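Local atomic coordinates of maleylacetate reductase (Agrobacterium tumefaciens, PDB entry 3HL0), a protein that catalyses the reduction of maleylacetate to 3-oxoadipate, probably with NADH and in gamma-resorcylate breakdown, as a member of the iron-containing alcohol dehydrogenase family. Residues 126-131 and 145-150. Residues are numbered along the deposited sequence; the frame is centred on the assembly and turned at random.
With CA (calcium ion), chain C; NAD (nicotinamide-adenine-dinucleotide), chain D.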
# COMPACT_ATOMS: atom_id res chain seq x y z
N VAL A 126 -6.16 18.89 8.83
CA VAL A 126 -7.06 19.92 9.37
C VAL A 126 -8.33 19.34 9.99
O VAL A 126 -9.39 19.99 10.04
CB VAL A 126 -7.42 21.02 8.32
CG1 VAL A 126 -6.21 21.96 8.06
CG2 VAL A 126 -7.93 20.36 7.04
N THR A 127 -8.20 18.12 10.52
CA THR A 127 -9.31 17.56 11.27
C THR A 127 -8.89 17.17 12.68
O THR A 127 -7.70 16.88 12.93
CB THR A 127 -9.94 16.28 10.62
OG1 THR A 127 -9.19 15.13 11.04
CG2 THR A 127 -10.03 16.38 9.12
N PRO A 128 -9.84 17.13 13.62
CA PRO A 128 -9.51 16.72 14.98
C PRO A 128 -9.76 15.21 15.20
O PRO A 128 -9.88 14.77 16.34
CB PRO A 128 -10.47 17.57 15.83
CG PRO A 128 -11.73 17.58 14.99
CD PRO A 128 -11.20 17.71 13.54
N ILE A 129 -9.82 14.44 14.10
CA ILE A 129 -10.21 13.03 14.17
C ILE A 129 -8.98 12.12 14.14
O ILE A 129 -8.04 12.37 13.36
CB ILE A 129 -11.12 12.69 12.96
CG1 ILE A 129 -12.31 13.67 12.89
CG2 ILE A 129 -11.61 11.27 13.03
CD1 ILE A 129 -13.00 13.68 11.47
N LEU A 130 -8.96 11.07 14.98
CA LEU A 130 -7.86 10.11 14.96
C LEU A 130 -8.40 8.67 14.98
O LEU A 130 -9.19 8.34 15.86
CB LEU A 130 -6.94 10.35 16.19
CG LEU A 130 -5.90 9.25 16.43
CD1 LEU A 130 -4.87 9.14 15.29
CD2 LEU A 130 -5.20 9.50 17.80
N GLY A 131 -8.00 7.87 14.00
CA GLY A 131 -8.28 6.42 13.96
C GLY A 131 -7.03 5.65 14.36
O GLY A 131 -5.91 6.02 13.98
N GLU A 145 -7.35 18.34 21.25
CA GLU A 145 -5.96 17.92 21.45
C GLU A 145 -5.37 17.14 20.24
O GLU A 145 -4.16 16.86 20.18
CB GLU A 145 -5.80 17.12 22.76
CG GLU A 145 -6.40 15.69 22.77
CD GLU A 145 -7.95 15.61 22.92
OE1 GLU A 145 -8.63 16.65 23.07
OE2 GLU A 145 -8.47 14.46 22.87
N ILE A 146 -6.22 16.79 19.28
CA ILE A 146 -5.74 16.05 18.07
C ILE A 146 -5.47 17.01 16.91
O ILE A 146 -4.62 16.72 16.04
CB ILE A 146 -6.79 14.98 17.68
CG1 ILE A 146 -6.90 13.96 18.82
CG2 ILE A 146 -6.48 14.32 16.31
CD1 ILE A 146 -8.09 13.08 18.73
N LEU A 147 -6.23 18.11 16.84
CA LEU A 147 -6.12 19.06 15.71
C LEU A 147 -4.70 19.63 15.58
O LEU A 147 -4.19 20.25 16.55
CB LEU A 147 -7.12 20.22 15.85
CG LEU A 147 -7.19 21.17 14.66
CD1 LEU A 147 -7.68 20.49 13.36
CD2 LEU A 147 -8.10 22.31 15.08
N PRO A 148 -4.04 19.42 14.42
CA PRO A 148 -2.66 19.97 14.31
C PRO A 148 -2.58 21.51 14.36
O PRO A 148 -3.43 22.22 13.82
CB PRO A 148 -2.16 19.44 12.94
CG PRO A 148 -2.96 18.16 12.76
CD PRO A 148 -4.34 18.48 13.31
N GLU A 149 -1.53 21.99 15.02
CA GLU A 149 -1.30 23.42 15.17
C GLU A 149 -0.97 24.13 13.88
O GLU A 149 -1.40 25.26 13.68
CB GLU A 149 -0.15 23.66 16.14
CG GLU A 149 -0.53 23.54 17.60
CD GLU A 149 -0.79 22.11 18.08
OE1 GLU A 149 -0.38 21.12 17.43
OE2 GLU A 149 -1.46 21.96 19.12
N VAL A 150 -0.12 23.52 13.04
CA VAL A 150 0.38 24.22 11.87
C VAL A 150 0.37 23.25 10.68
O VAL A 150 0.70 22.08 10.86
CB VAL A 150 1.84 24.73 12.10
CG1 VAL A 150 2.40 25.35 10.85
CG2 VAL A 150 1.92 25.70 13.29
CA CA C . -2.26 20.22 20.57
PA NAD D . -1.22 6.89 3.27
O1A NAD D . -0.83 7.98 4.21
O2A NAD D . -1.59 5.58 3.85
O5B NAD D . -0.13 6.81 2.11
C5B NAD D . -0.12 5.67 1.25
C4B NAD D . 1.30 5.49 0.74
O4B NAD D . 1.62 6.57 -0.13
C3B NAD D . 2.32 5.48 1.89
O3B NAD D . 3.31 4.45 1.72
C2B NAD D . 2.94 6.86 1.77
O2B NAD D . 4.27 6.92 2.24
C1B NAD D . 2.87 7.13 0.26
N9A NAD D . 2.89 8.57 -0.08
C8A NAD D . 2.08 9.56 0.44
N7A NAD D . 2.40 10.74 -0.14
C5A NAD D . 3.42 10.54 -1.02
C6A NAD D . 4.13 11.40 -1.86
N6A NAD D . 3.73 12.65 -2.18
N1A NAD D . 5.14 10.82 -2.63
C2A NAD D . 5.40 9.47 -2.58
N3A NAD D . 4.70 8.62 -1.76
C4A NAD D . 3.72 9.16 -0.99
O3 NAD D . -2.55 7.31 2.42
PN NAD D . -3.71 8.40 2.73
O1N NAD D . -4.83 8.01 1.82
O2N NAD D . -3.07 9.71 2.60
O5D NAD D . -4.17 8.15 4.24
C5D NAD D . -5.02 7.07 4.60
C4D NAD D . -5.06 7.02 6.13
O4D NAD D . -5.44 8.30 6.60
C3D NAD D . -6.13 6.05 6.60
O3D NAD D . -5.69 5.47 7.84
C2D NAD D . -7.32 6.95 6.82
O2D NAD D . -8.30 6.43 7.73
C1D NAD D . -6.65 8.20 7.35
N1N NAD D . -7.44 9.41 7.18
C2N NAD D . -7.77 10.09 8.32
C3N NAD D . -8.52 11.24 8.21
C7N NAD D . -8.80 11.91 9.50
O7N NAD D . -9.45 13.07 9.38
N7N NAD D . -8.42 11.36 10.68
C4N NAD D . -8.92 11.79 6.94
C5N NAD D . -8.57 11.08 5.79
C6N NAD D . -7.83 9.89 5.93
O HOH W 1 -2.25 18.19 21.60
O HOH W 2 -4.13 20.29 19.33
O HOH W 3 -0.86 18.90 18.92
O HOH W 4 -3.14 20.55 22.76
O HOH W 5 -0.09 20.65 21.63
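Ile146 lies against the backbone carbonyl of Pro128, its CB, CG2 and CD1 all gathered around the oxygen, with CB 3.4 Å from Pro128 O. Its CD1 also reaches CB of Leu130, 3.9 Å away. Leu147 works at the other end: with CG anti to the backbone N (chi1 -173°), its CD1 branch lies along the main chain of Val126 and Thr127, 3.6 Å from Thr127 C, while its CB faces CB of Pro128. Pro148 adds CD beside Thr127 O. No hydrogen bond joins 126-131 to 145-150; the contact is van der Waals packing, largely of side chains of 145-150 on the backbone of 126-131.

Segment 126-131 also holds the nicotinamide carboxamide of NAD at two points: Thr127 OG1 donates to O7N (2.7 Å), and NAD N7N donates to Ile129 O (2.9 Å). An ST turn, in which Ile129 N donates to Thr127 OG1 at 163°, helps to orient the hydroxyl toward the carboxamide. On 145-150, Glu149 OE2 binds calcium at 2.4 Å, and five waters complete its shell; two of them donate to the carbonyls of Glu145 and Leu147.

Lys104 of helix 97-110 hydrogen-bonds to Thr127 O and Ile129 O. The contact packs the NAD-contacting start of the hairpin 129-134/137-142 on the loop returning, through strand 150-153 beside 113-118, to the parallel sheet of the N-terminal, NAD-binding part of the iron-containing alcohol dehydrogenase fold.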